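Side-chain contacts in LacI family sugar-binding transcriptional regulator (Enterococcus faecalis V583, PDB 4RK0), which probably represses transcription as a sugar-responsive DNA-binding regulator of the LacI family, and is seen with ribose in its effector pocket: residues 131-134 with 139-142; 8-13 with 243-248; 213-218 with 263-268; 43-48 with 54-59. All blocks are in the same frame, centred on the assembly; numbering follows the deposited sequence.

Contact 1 (131-134 with 139-142). With RIB (alpha-D-ribofuranose), chain E.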
loop_
_atom_site.group_PDB
_atom_site.type_symbol
_atom_site.label_atom_id
_atom_site.label_comp_id
_atom_site.label_asym_id
_atom_site.label_seq_id
_atom_site.Cartn_x
_atom_site.Cartn_y
_atom_site.Cartn_z
ATOM N N VAL A 131 -6.042 -0.968 21.771
ATOM C CA VAL A 131 -6.921 -0.314 20.814
ATOM C C VAL A 131 -7.134 -1.275 19.668
ATOM O O VAL A 131 -6.163 -1.706 18.990
ATOM C CB VAL A 131 -6.304 1.005 20.263
ATOM C CG1 VAL A 131 -7.253 1.667 19.280
ATOM C CG2 VAL A 131 -5.959 1.965 21.374
ATOM N N MET A 132 -8.395 -1.617 19.431
ATOM C CA MET A 132 -8.726 -2.687 18.466
ATOM C C MET A 132 -10.136 -2.560 17.908
ATOM O O MET A 132 -10.921 -1.828 18.471
ATOM C CB MET A 132 -8.541 -4.039 19.163
ATOM C CG MET A 132 -9.564 -4.404 20.238
ATOM S SD MET A 132 -9.007 -5.941 21.063
ATOM C CE MET A 132 -9.233 -7.137 19.761
ATOM N N PRO A 133 -10.466 -3.280 16.810
ATOM C CA PRO A 133 -11.804 -3.186 16.258
ATOM C C PRO A 133 -12.800 -3.993 17.044
ATOM O O PRO A 133 -12.400 -4.909 17.756
ATOM C CB PRO A 133 -11.671 -3.750 14.836
ATOM C CG PRO A 133 -10.491 -4.658 14.889
ATOM C CD PRO A 133 -9.622 -4.213 16.040
ATOM N N PRO A 134 -14.091 -3.630 16.939
ATOM C CA PRO A 134 -15.139 -4.477 17.516
ATOM C C PRO A 134 -15.350 -5.702 16.676
ATOM O O PRO A 134 -14.987 -5.696 15.509
ATOM C CB PRO A 134 -16.372 -3.561 17.466
ATOM C CG PRO A 134 -16.154 -2.719 16.258
ATOM C CD PRO A 134 -14.660 -2.436 16.284
ATOM N N ASN A 139 -7.970 -14.051 14.361
ATOM C CA ASN A 139 -6.548 -13.842 14.440
ATOM C C ASN A 139 -6.221 -12.602 15.262
ATOM O O ASN A 139 -5.328 -12.621 16.100
ATOM C CB ASN A 139 -5.924 -13.816 13.025
ATOM C CG ASN A 139 -6.362 -12.607 12.178
ATOM O OD1 ASN A 139 -7.547 -12.219 12.122
ATOM N ND2 ASN A 139 -5.402 -12.043 11.457
ATOM N N ILE A 140 -7.014 -11.555 15.089
ATOM C CA ILE A 140 -6.791 -10.319 15.812
ATOM C C ILE A 140 -7.190 -10.473 17.274
ATOM O O ILE A 140 -6.436 -10.067 18.150
ATOM C CB ILE A 140 -7.509 -9.144 15.137
ATOM C CG1 ILE A 140 -6.796 -8.873 13.809
ATOM C CG2 ILE A 140 -7.482 -7.943 16.057
ATOM C CD1 ILE A 140 -7.550 -7.998 12.834
ATOM N N GLN A 141 -8.316 -11.156 17.518
ATOM C CA GLN A 141 -8.778 -11.417 18.855
ATOM C C GLN A 141 -7.713 -12.182 19.618
ATOM O O GLN A 141 -7.460 -11.889 20.766
ATOM C CB GLN A 141 -10.109 -12.221 18.856
ATOM C CG GLN A 141 -10.803 -12.183 20.219
ATOM C CD GLN A 141 -11.361 -10.808 20.580
ATOM O OE1 GLN A 141 -11.176 -10.305 21.697
ATOM N NE2 GLN A 141 -12.050 -10.194 19.636
ATOM N N GLN A 142 -7.073 -13.154 18.967
ATOM C CA GLN A 142 -5.962 -13.864 19.611
ATOM C C GLN A 142 -4.830 -12.971 20.143
ATOM O O GLN A 142 -4.140 -13.341 21.090
ATOM C CB GLN A 142 -5.384 -14.919 18.672
ATOM C CG GLN A 142 -6.337 -16.065 18.369
ATOM C CD GLN A 142 -6.589 -16.955 19.578
ATOM O OE1 GLN A 142 -7.656 -16.912 20.196
ATOM N NE2 GLN A 142 -5.606 -17.769 19.913
HETATM O O5 RIB E . -2.534 -4.844 9.679
HETATM C C5 RIB E . -3.627 -5.490 9.046
HETATM C C4 RIB E . -4.081 -6.504 10.004
HETATM O O4 RIB E . -5.293 -7.195 9.608
HETATM C C3 RIB E . -2.813 -7.335 9.991
HETATM O O3 RIB E . -2.362 -7.240 11.343
HETATM C C2 RIB E . -3.349 -8.669 9.463
HETATM O O2 RIB E . -2.906 -9.754 10.239
HETATM C C1 RIB E . -4.873 -8.531 9.300
HETATM O O1 RIB E . -5.580 -9.580 9.939
#
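The shortest polar bond beside this contact runs from Asn139 ND2 to O1 of the bound alpha-D-ribofuranose, 2.9 Å long and nearly straight at the hydrogen (163°). The next residue, Ile140, serves both the sugar and the protein core, each with its own branch. Its CG1 arm carries CD1 to 3.8 Å from the sugar O1, an apolar contact beside the hydroxyl that Asn139 holds. Its CG2 branch, anti to the backbone N, faces the end of strand 127-132 and the loop after it, lying 4.2 Å from Met132 CE and 4.3 Å from Pro133 CD. The Met132 and Ile140 side chains lie alongside, pointing opposite ways. The methionine leaves the strand with CG between its backbone N and carbonyl carbon (chi1 71°), runs straight to the sulfur, then bends there, which places the terminal methyl next to the helix. That methyl also lies 4.2 Å from Gln141 NE2; the glutamine chain bends at chi2 and stands roughly perpendicular to the methionine. Between the two segments themselves the contact is wholly van der Waals and not especially tight, whereas the sugar beyond it is held by polar groups that include Asp94, Arg143 and Asn186. The contact joins the first strand of a beta-alpha-beta unit, 127-132, to its helix 138-150, with strand 154-159 completing the unit. Strand 127-132 is bonded through its backbone to neighbours on both sides, Met132 with Ile158 and Val131 with Phe183, while Met132 also packs on Leu157 of strand 154-159.

Contact 2 (8-13 with 243-248)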
loop_
_atom_site.group_PDB
_atom_site.type_symbol
_atom_site.label_atom_id
_atom_site.label_comp_id
_atom_site.label_asym_id
_atom_site.label_seq_id
_atom_site.Cartn_x
_atom_site.Cartn_y
_atom_site.Cartn_z
ATOM N N LYS A 8 -4.677 -21.462 -15.688
ATOM C CA LYS A 8 -3.612 -21.157 -14.712
ATOM C C LYS A 8 -3.884 -19.832 -13.966
ATOM O O LYS A 8 -3.051 -18.938 -13.914
ATOM C CB LYS A 8 -2.241 -21.167 -15.384
ATOM C CG LYS A 8 -1.800 -22.560 -15.877
ATOM C CD LYS A 8 -0.286 -22.700 -15.803
ATOM C CE LYS A 8 0.202 -23.947 -16.514
ATOM N NZ LYS A 8 0.060 -23.835 -17.991
ATOM N N THR A 9 -5.071 -19.741 -13.388
ATOM C CA THR A 9 -5.526 -18.544 -12.695
ATOM C C THR A 9 -5.689 -18.839 -11.208
ATOM O O THR A 9 -6.207 -19.886 -10.832
ATOM C CB THR A 9 -6.864 -18.048 -13.294
ATOM O OG1 THR A 9 -7.856 -19.080 -13.193
ATOM C CG2 THR A 9 -6.696 -17.659 -14.752
ATOM N N ILE A 10 -5.238 -17.919 -10.345
ATOM C CA ILE A 10 -5.490 -18.011 -8.912
ATOM C C ILE A 10 -6.255 -16.788 -8.382
ATOM O O ILE A 10 -5.793 -15.665 -8.539
ATOM C CB ILE A 10 -4.186 -18.052 -8.120
ATOM C CG1 ILE A 10 -3.312 -19.215 -8.596
ATOM C CG2 ILE A 10 -4.473 -18.124 -6.620
ATOM C CD1 ILE A 10 -3.814 -20.582 -8.187
ATOM N N GLY A 11 -7.394 -16.995 -7.721
ATOM C CA GLY A 11 -8.148 -15.865 -7.127
ATOM C C GLY A 11 -7.670 -15.526 -5.731
ATOM O O GLY A 11 -7.481 -16.409 -4.939
ATOM N N VAL A 12 -7.429 -14.243 -5.445
ATOM C CA VAL A 12 -6.905 -13.847 -4.158
ATOM C C VAL A 12 -7.847 -12.836 -3.543
ATOM O O VAL A 12 -8.082 -11.796 -4.138
ATOM C CB VAL A 12 -5.533 -13.179 -4.306
ATOM C CG1 VAL A 12 -5.053 -12.720 -2.925
ATOM C CG2 VAL A 12 -4.552 -14.165 -4.946
ATOM N N ILE A 13 -8.408 -13.194 -2.391
ATOM C CA ILE A 13 -9.415 -12.414 -1.718
ATOM C C ILE A 13 -8.822 -11.874 -0.426
ATOM O O ILE A 13 -8.562 -12.613 0.518
ATOM C CB ILE A 13 -10.659 -13.273 -1.337
ATOM C CG1 ILE A 13 -11.114 -14.169 -2.489
ATOM C CG2 ILE A 13 -11.767 -12.385 -0.797
ATOM C CD1 ILE A 13 -11.478 -13.467 -3.761
ATOM N N LEU A 243 1.880 -23.632 -1.022
ATOM C CA LEU A 243 0.981 -24.698 -0.604
ATOM C C LEU A 243 -0.215 -24.851 -1.500
ATOM O O LEU A 243 -0.648 -25.970 -1.748
ATOM C CB LEU A 243 0.551 -24.510 0.832
ATOM C CG LEU A 243 1.600 -24.811 1.893
ATOM C CD1 LEU A 243 0.941 -24.672 3.236
ATOM C CD2 LEU A 243 2.202 -26.203 1.745
ATOM N N LEU A 244 -0.731 -23.753 -2.050
ATOM C CA LEU A 244 -1.887 -23.864 -2.933
ATOM C C LEU A 244 -1.486 -24.495 -4.242
ATOM O O LEU A 244 -2.186 -25.351 -4.756
ATOM C CB LEU A 244 -2.551 -22.504 -3.191
ATOM C CG LEU A 244 -3.750 -22.477 -4.140
ATOM C CD1 LEU A 244 -4.892 -23.353 -3.627
ATOM C CD2 LEU A 244 -4.232 -21.036 -4.291
ATOM N N LEU A 245 -0.366 -24.067 -4.804
ATOM C CA LEU A 245 0.078 -24.665 -6.070
ATOM C C LEU A 245 0.400 -26.156 -5.922
ATOM O O LEU A 245 0.266 -26.926 -6.896
ATOM C CB LEU A 245 1.269 -23.896 -6.631
ATOM C CG LEU A 245 0.904 -22.578 -7.333
ATOM C CD1 LEU A 245 2.175 -21.906 -7.836
ATOM C CD2 LEU A 245 -0.059 -22.791 -8.487
ATOM N N GLU A 246 0.779 -26.565 -4.712
ATOM C CA GLU A 246 1.015 -27.976 -4.429
ATOM C C GLU A 246 -0.263 -28.781 -4.504
ATOM O O GLU A 246 -0.231 -29.927 -4.932
ATOM C CB GLU A 246 1.609 -28.174 -3.041
ATOM C CG GLU A 246 3.127 -28.118 -2.967
ATOM C CD GLU A 246 3.657 -28.122 -1.534
ATOM O OE1 GLU A 246 2.882 -28.369 -0.581
ATOM O OE2 GLU A 246 4.859 -27.854 -1.351
ATOM N N ARG A 247 -1.382 -28.206 -4.061
ATOM C CA ARG A 247 -2.653 -28.917 -4.133
ATOM C C ARG A 247 -3.149 -28.934 -5.580
ATOM O O ARG A 247 -3.696 -29.914 -6.055
ATOM C CB ARG A 247 -3.669 -28.322 -3.154
ATOM C CG ARG A 247 -5.003 -29.047 -3.150
ATOM C CD ARG A 247 -5.857 -28.637 -1.938
ATOM N NE ARG A 247 -5.182 -28.901 -0.658
ATOM C CZ ARG A 247 -5.058 -30.097 -0.082
ATOM N NH1 ARG A 247 -5.547 -31.185 -0.674
ATOM N NH2 ARG A 247 -4.426 -30.220 1.081
ATOM N N ILE A 248 -2.925 -27.857 -6.296
ATOM C CA ILE A 248 -3.334 -27.792 -7.689
ATOM C C ILE A 248 -2.637 -28.921 -8.443
ATOM O O ILE A 248 -3.238 -29.549 -9.286
ATOM C CB ILE A 248 -3.065 -26.407 -8.306
ATOM C CG1 ILE A 248 -4.121 -25.415 -7.804
ATOM C CG2 ILE A 248 -3.103 -26.460 -9.823
ATOM C CD1 ILE A 248 -3.795 -23.974 -8.099
#
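Ile10 meets three aliphatic side chains of helix 233-249, and the packing is tightest at its far methyl, where Ile10 CD1 stands 3.4 Å from Ile248 CD1, closer than usual for two carbons. The two isoleucines cross obliquely. Leu244 comes head-on instead: its CD2 lies 3.7 Å from Ile10 CG2 and 3.9 Å from Ile10 CD1, so one leucine methyl touches both branches of the isoleucine. A chi1 of 178° extends Leu244 straight from the helix toward the strand. Leu245 forms the looser part, its CD2 no closer than 4.4 Å to Ile10 CD1, and it packs also on Val32 and Leu33 of helix 20-35. Ile10, Leu244 and Leu245 are buried, whereas Ile248 is partly exposed; nearby, Lys8 packs on Arg62 of the second subunit. On the helix, Arg247 turns from the strand to a salt bridge with Asp103. The N-to-C directions of strand 9-13 and helix 243-248 are 139° apart, nearer antiparallel than parallel, and the axes approach to 11.2 Å. Such helix-on-sheet packing is general to alpha/beta folds; here it belongs to the layered build of the periplasmic-binding-protein-like fold.

Contact 3 (213-218 with 263-268). With RIB (alpha-D-ribofuranose), chain E.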
loop_
_atom_site.group_PDB
_atom_site.type_symbol
_atom_site.label_atom_id
_atom_site.label_comp_id
_atom_site.label_asym_id
_atom_site.label_seq_id
_atom_site.Cartn_x
_atom_site.Cartn_y
_atom_site.Cartn_z
ATOM N N TYR A 213 1.591 -3.475 15.804
ATOM C CA TYR A 213 1.620 -4.822 15.315
ATOM C C TYR A 213 1.678 -4.886 13.773
ATOM O O TYR A 213 0.853 -4.285 13.074
ATOM C CB TYR A 213 0.406 -5.568 15.854
ATOM C CG TYR A 213 0.599 -7.067 15.991
ATOM C CD1 TYR A 213 0.609 -7.901 14.870
ATOM C CD2 TYR A 213 0.734 -7.662 17.239
ATOM C CE1 TYR A 213 0.790 -9.279 14.997
ATOM C CE2 TYR A 213 0.861 -9.048 17.362
ATOM C CZ TYR A 213 0.906 -9.840 16.226
ATOM O OH TYR A 213 1.083 -11.217 16.319
ATOM N N ASP A 214 2.676 -5.604 13.278
ATOM C CA ASP A 214 2.877 -6.015 11.868
ATOM C C ASP A 214 4.318 -5.816 11.407
ATOM O O ASP A 214 4.862 -6.632 10.668
ATOM C CB ASP A 214 2.006 -5.307 10.838
ATOM C CG ASP A 214 0.529 -5.732 10.858
ATOM O OD1 ASP A 214 0.197 -6.818 11.389
ATOM O OD2 ASP A 214 -0.285 -5.006 10.223
ATOM N N ASN A 215 4.876 -4.687 11.782
ATOM C CA ASN A 215 6.145 -4.216 11.267
ATOM C C ASN A 215 6.110 -3.877 9.816
ATOM O O ASN A 215 6.994 -4.246 9.067
ATOM C CB ASN A 215 7.262 -5.189 11.554
ATOM C CG ASN A 215 8.645 -4.579 11.328
ATOM O OD1 ASN A 215 8.865 -3.428 11.625
ATOM N ND2 ASN A 215 9.559 -5.360 10.791
ATOM N N VAL A 216 5.124 -3.086 9.432
ATOM C CA VAL A 216 5.043 -2.632 8.050
ATOM C C VAL A 216 6.221 -1.655 7.839
ATOM O O VAL A 216 6.847 -1.199 8.788
ATOM C CB VAL A 216 3.679 -1.970 7.706
ATOM C CG1 VAL A 216 2.509 -2.961 7.870
ATOM C CG2 VAL A 216 3.418 -0.731 8.546
ATOM N N ASP A 217 6.518 -1.345 6.600
ATOM C CA ASP A 217 7.758 -0.612 6.298
ATOM C C ASP A 217 7.761 0.784 6.900
ATOM O O ASP A 217 8.804 1.261 7.382
ATOM C CB ASP A 217 7.998 -0.583 4.784
ATOM C CG ASP A 217 8.909 -1.707 4.326
ATOM O OD1 ASP A 217 9.944 -1.937 4.986
ATOM O OD2 ASP A 217 8.600 -2.363 3.310
ATOM N N MET A 218 6.585 1.409 6.930
ATOM C CA MET A 218 6.413 2.745 7.512
ATOM C C MET A 218 6.830 2.894 8.978
ATOM O O MET A 218 6.971 4.024 9.440
ATOM C CB MET A 218 4.961 3.256 7.374
ATOM C CG MET A 218 4.642 4.039 6.090
ATOM S SD MET A 218 5.749 5.379 5.600
ATOM C CE MET A 218 5.190 6.788 6.475
ATOM N N GLN A 263 8.092 -11.842 16.052
ATOM C CA GLN A 263 9.050 -11.339 17.062
ATOM C C GLN A 263 8.876 -9.853 17.318
ATOM O O GLN A 263 8.354 -9.113 16.450
ATOM C CB GLN A 263 10.469 -11.595 16.582
ATOM C CG GLN A 263 10.837 -10.754 15.401
ATOM C CD GLN A 263 12.176 -11.153 14.828
ATOM O OE1 GLN A 263 13.122 -11.414 15.567
ATOM N NE2 GLN A 263 12.263 -11.204 13.507
ATOM N N LEU A 264 9.279 -9.442 18.506
ATOM C CA LEU A 264 9.311 -8.042 18.907
ATOM C C LEU A 264 10.443 -7.308 18.204
ATOM O O LEU A 264 11.564 -7.803 18.135
ATOM C CB LEU A 264 9.530 -7.946 20.397
ATOM C CG LEU A 264 9.706 -6.563 20.993
ATOM C CD1 LEU A 264 8.449 -5.745 20.795
ATOM C CD2 LEU A 264 10.056 -6.684 22.477
ATOM N N ILE A 265 10.126 -6.145 17.674
ATOM C CA ILE A 265 11.109 -5.228 17.085
ATOM C C ILE A 265 11.098 -4.005 17.915
ATOM O O ILE A 265 10.144 -3.250 17.858
ATOM C CB ILE A 265 10.749 -4.809 15.656
ATOM C CG1 ILE A 265 10.520 -6.033 14.771
ATOM C CG2 ILE A 265 11.884 -3.957 15.058
ATOM C CD1 ILE A 265 11.724 -6.928 14.594
ATOM N N GLU A 266 12.139 -3.803 18.714
ATOM C CA GLU A 266 12.189 -2.666 19.592
ATOM C C GLU A 266 12.801 -1.483 18.875
ATOM O O GLU A 266 13.911 -1.574 18.325
ATOM C CB GLU A 266 12.967 -3.007 20.860
ATOM C CG GLU A 266 13.037 -1.902 21.901
ATOM C CD GLU A 266 13.476 -2.415 23.269
ATOM O OE1 GLU A 266 13.780 -3.623 23.381
ATOM O OE2 GLU A 266 13.511 -1.616 24.236
ATOM N N ARG A 267 12.053 -0.388 18.870
ATOM C CA ARG A 267 12.511 0.866 18.299
ATOM C C ARG A 267 12.456 1.940 19.361
ATOM O O ARG A 267 13.055 1.769 20.458
ATOM C CB ARG A 267 11.725 1.194 17.015
ATOM C CG ARG A 267 11.979 0.206 15.931
ATOM C CD ARG A 267 11.536 0.719 14.567
ATOM N NE ARG A 267 11.861 -0.252 13.536
ATOM C CZ ARG A 267 11.019 -1.181 13.057
ATOM N NH1 ARG A 267 9.790 -1.305 13.552
ATOM N NH2 ARG A 267 11.421 -2.012 12.101
ATOM N N PHE A 268 11.758 3.047 19.104
ATOM C CA PHE A 268 11.887 4.198 19.956
ATOM C C PHE A 268 10.581 4.743 20.468
ATOM O O PHE A 268 10.531 5.824 21.075
ATOM C CB PHE A 268 12.763 5.260 19.255
ATOM C CG PHE A 268 14.195 4.840 19.153
ATOM C CD1 PHE A 268 15.054 4.990 20.242
ATOM C CD2 PHE A 268 14.677 4.199 18.017
ATOM C CE1 PHE A 268 16.371 4.565 20.178
ATOM C CE2 PHE A 268 16.004 3.766 17.949
ATOM C CZ PHE A 268 16.849 3.952 19.030
HETATM O O5 RIB E . -2.534 -4.844 9.679
HETATM C C5 RIB E . -3.627 -5.490 9.046
HETATM C C4 RIB E . -4.081 -6.504 10.004
HETATM O O4 RIB E . -5.293 -7.195 9.608
HETATM C C3 RIB E . -2.813 -7.335 9.991
HETATM O O3 RIB E . -2.362 -7.240 11.343
HETATM C C2 RIB E . -3.349 -8.669 9.463
HETATM O O2 RIB E . -2.906 -9.754 10.239
HETATM C C1 RIB E . -4.873 -8.531 9.300
HETATM O O1 RIB E . -5.580 -9.580 9.939
#
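Asn215, which meets Arg267 and Ile265, follows Asp214, which binds the sugar, and Tyr213, which makes a cation-pi contact with the pocket residue Arg143. At Asp214, O3 of the bound ribose donates to OD1 over 2.6 Å, and OD1 also accepts from Gln231 NE2. The bond from the sugar O5 to Asp214 OD2 is modelled at a doubtfully short 2.3 Å. Asn215 then turns the other way. A chi1 of -166° swings its amide away from the backbone N and sends OD1 to the end of Arg267, whose NH1 and NH2 each donate to that one oxygen over 3.0 Å. Both bonds are bent (148° for NH2, 145° for NH1), as expected when two N-H groups share an acceptor. The oxygen lies nearly in the guanidinium plane; NH2 meets it on a lone pair in the carbonyl plane, while NH1 is tilted from that plane. Asn215 ND2 lies 4.1 Å from Ile265 CG1, and Ile265 CG2 sits 3.4 Å over one guanidinium face. Val216 N then hydrogen-bonds to Asp187 OD2. Arg267 NH1 also bonds to Leu226 O, and NH2 forms a salt bridge with Glu220. A neutral amide oxygen thus takes two N-H groups while Glu220 probably balances the charge, tying the ribose-binding loop to the chain beyond strand 257-265.

Contact 4 (43-48 with 54-59)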
loop_
_atom_site.group_PDB
_atom_site.type_symbol
_atom_site.label_atom_id
_atom_site.label_comp_id
_atom_site.label_asym_id
_atom_site.label_seq_id
_atom_site.Cartn_x
_atom_site.Cartn_y
_atom_site.Cartn_z
ATOM N N CYS A 43 -9.159 -9.624 -5.722
ATOM C CA CYS A 43 -10.432 -9.252 -5.152
ATOM C C CYS A 43 -10.226 -8.709 -3.740
ATOM O O CYS A 43 -10.112 -9.449 -2.777
ATOM C CB CYS A 43 -11.335 -10.464 -5.088
ATOM S SG CYS A 43 -12.989 -10.142 -4.354
ATOM N N ASN A 44 -10.199 -7.394 -3.611
ATOM C CA ASN A 44 -10.153 -6.830 -2.278
ATOM C C ASN A 44 -11.557 -6.445 -1.878
ATOM O O ASN A 44 -12.275 -5.736 -2.601
ATOM C CB ASN A 44 -9.175 -5.655 -2.155
ATOM C CG ASN A 44 -9.241 -4.725 -3.322
ATOM O OD1 ASN A 44 -8.909 -5.116 -4.445
ATOM N ND2 ASN A 44 -9.656 -3.484 -3.078
ATOM N N ALA A 45 -11.939 -6.930 -0.709
ATOM C CA ALA A 45 -13.326 -6.900 -0.297
ATOM C C ALA A 45 -13.847 -5.483 -0.051
ATOM O O ALA A 45 -15.034 -5.214 -0.257
ATOM C CB ALA A 45 -13.496 -7.753 0.940
ATOM N N ASP A 46 -12.962 -4.570 0.356
ATOM C CA ASP A 46 -13.364 -3.189 0.680
ATOM C C ASP A 46 -13.985 -2.458 -0.512
ATOM O O ASP A 46 -14.820 -1.563 -0.324
ATOM C CB ASP A 46 -12.177 -2.374 1.231
ATOM C CG ASP A 46 -11.142 -2.066 0.165
ATOM O OD1 ASP A 46 -10.611 -3.013 -0.436
ATOM O OD2 ASP A 46 -10.861 -0.885 -0.092
ATOM N N GLN A 47 -13.612 -2.828 -1.735
ATOM C CA GLN A 47 -14.170 -2.176 -2.927
ATOM C C GLN A 47 -15.443 -2.818 -3.461
ATOM O O GLN A 47 -15.956 -2.372 -4.494
ATOM C CB GLN A 47 -13.115 -2.043 -4.054
ATOM C CG GLN A 47 -12.207 -0.853 -3.881
ATOM C CD GLN A 47 -13.001 0.431 -3.756
ATOM O OE1 GLN A 47 -13.166 0.949 -2.659
ATOM N NE2 GLN A 47 -13.542 0.913 -4.867
ATOM N N ASP A 48 -15.910 -3.870 -2.793
ATOM C CA ASP A 48 -17.248 -4.435 -3.021
ATOM C C ASP A 48 -18.172 -3.715 -2.045
ATOM O O ASP A 48 -18.267 -4.070 -0.855
ATOM C CB ASP A 48 -17.267 -5.953 -2.783
ATOM C CG ASP A 48 -18.644 -6.577 -3.069
ATOM O OD1 ASP A 48 -19.599 -5.839 -3.371
ATOM O OD2 ASP A 48 -18.771 -7.807 -3.009
ATOM N N GLU A 54 -21.984 -8.918 -3.221
ATOM C CA GLU A 54 -22.439 -9.540 -4.454
ATOM C C GLU A 54 -21.269 -9.907 -5.359
ATOM O O GLU A 54 -21.277 -10.920 -6.062
ATOM C CB GLU A 54 -23.383 -8.596 -5.221
ATOM C CG GLU A 54 -24.672 -8.254 -4.497
ATOM C CD GLU A 54 -25.478 -7.214 -5.239
ATOM O OE1 GLU A 54 -25.393 -7.149 -6.487
ATOM O OE2 GLU A 54 -26.189 -6.451 -4.564
ATOM N N TYR A 55 -20.254 -9.063 -5.363
ATOM C CA TYR A 55 -19.114 -9.320 -6.216
ATOM C C TYR A 55 -18.301 -10.495 -5.707
ATOM O O TYR A 55 -17.839 -11.336 -6.508
ATOM C CB TYR A 55 -18.211 -8.102 -6.298
ATOM C CG TYR A 55 -17.063 -8.330 -7.227
ATOM C CD1 TYR A 55 -17.259 -8.263 -8.610
ATOM C CD2 TYR A 55 -15.789 -8.633 -6.748
ATOM C CE1 TYR A 55 -16.208 -8.455 -9.485
ATOM C CE2 TYR A 55 -14.733 -8.846 -7.623
ATOM C CZ TYR A 55 -14.950 -8.755 -8.991
ATOM O OH TYR A 55 -13.934 -8.940 -9.907
ATOM N N LEU A 56 -18.115 -10.553 -4.392
ATOM C CA LEU A 56 -17.438 -11.673 -3.768
ATOM C C LEU A 56 -18.155 -12.976 -4.048
ATOM O O LEU A 56 -17.524 -13.930 -4.462
ATOM C CB LEU A 56 -17.306 -11.506 -2.247
ATOM C CG LEU A 56 -16.016 -10.896 -1.685
ATOM C CD1 LEU A 56 -15.668 -9.576 -2.343
ATOM C CD2 LEU A 56 -16.136 -10.722 -0.181
ATOM N N THR A 57 -19.468 -13.022 -3.816
ATOM C CA THR A 57 -20.231 -14.258 -4.052
ATOM C C THR A 57 -20.173 -14.690 -5.513
ATOM O O THR A 57 -20.142 -15.883 -5.807
ATOM C CB THR A 57 -21.708 -14.128 -3.555
ATOM O OG1 THR A 57 -22.312 -12.948 -4.099
ATOM C CG2 THR A 57 -21.746 -14.054 -2.058
ATOM N N GLU A 58 -20.121 -13.746 -6.439
ATOM C CA GLU A 58 -20.006 -14.091 -7.849
ATOM C C GLU A 58 -18.578 -14.496 -8.222
ATOM O O GLU A 58 -18.359 -15.341 -9.091
ATOM C CB GLU A 58 -20.455 -12.920 -8.714
ATOM C CG GLU A 58 -21.152 -13.318 -10.002
ATOM C CD GLU A 58 -22.261 -12.351 -10.370
ATOM O OE1 GLU A 58 -22.069 -11.128 -10.196
ATOM O OE2 GLU A 58 -23.326 -12.815 -10.828
ATOM N N LEU A 59 -17.597 -13.899 -7.559
ATOM C CA LEU A 59 -16.215 -14.245 -7.842
ATOM C C LEU A 59 -15.898 -15.646 -7.344
ATOM O O LEU A 59 -15.309 -16.470 -8.076
ATOM C CB LEU A 59 -15.266 -13.206 -7.275
ATOM C CG LEU A 59 -13.790 -13.485 -7.601
ATOM C CD1 LEU A 59 -13.442 -13.087 -9.026
ATOM C CD2 LEU A 59 -12.927 -12.726 -6.635
#
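Asp48 reaches across to the start of helix 54-59, and each of its atoms finds a neighbour. CB lies 4.0 Å from Leu56 CD1, and CG is 3.6 Å from Tyr55 CB. At the tip the oxygens divide: OD1 bonds to Thr50 OG1 in the intervening loop, while OD2 accepts from Leu56 N over 3.1 Å (161°) and weakly from Tyr55 N. Thr50 OG1 also accepts from Glu54 N, tying the acid to the first turn a second way. The Leu56 N-H arrives on the anti side of OD2, 33° out of the carboxylate plane. An acid held against backbone N-H groups at the start of a helix is probably stabilised by the helix dipole. Earlier in the chain, Cys43 SG sits at the edge of the Tyr55 ring, 5.1 Å from its centroid, and 3.4 Å from Leu56 CD1. Ala45 CB touches the other methyl of Leu56, CD2, at 4.1 Å. Beyond the sulfur, Tyr55 belongs to the dimer interface: its ring stacks on Tyr34 of the second subunit, and its OH is bonded to Phe38 O of that subunit. The short helix lies against the end of strand 39-44, outermost in its sheet within this chain; Leu59 packs on Ile13 of the adjacent strand 9-14, and the second subunit adjoins them.

Overall arrangement
The ribose joins contacts 1 and 3, whose centres are 18 Å apart: helix 138-150 reaches it through Asn139 and Ile140, the loop at 213-218 through Asp214. Contacts 2 and 4 lie farther from the chain centre, on neighbouring strands 9-14 and 39-44. They touch directly, Val12 O standing 2.9 Å from Cys43 N, a probable hydrogen bond. Contact 4 is nested in the long chain loop that contact 2 closes, as is contact 1. Contacts 3 and 4, centres 31 Å apart and on opposite sides of the chain's centre, both touch the second subunit, as does Lys8 of contact 2. The side chain of Ala45 in contact 4 is about 12 Å from the ribose.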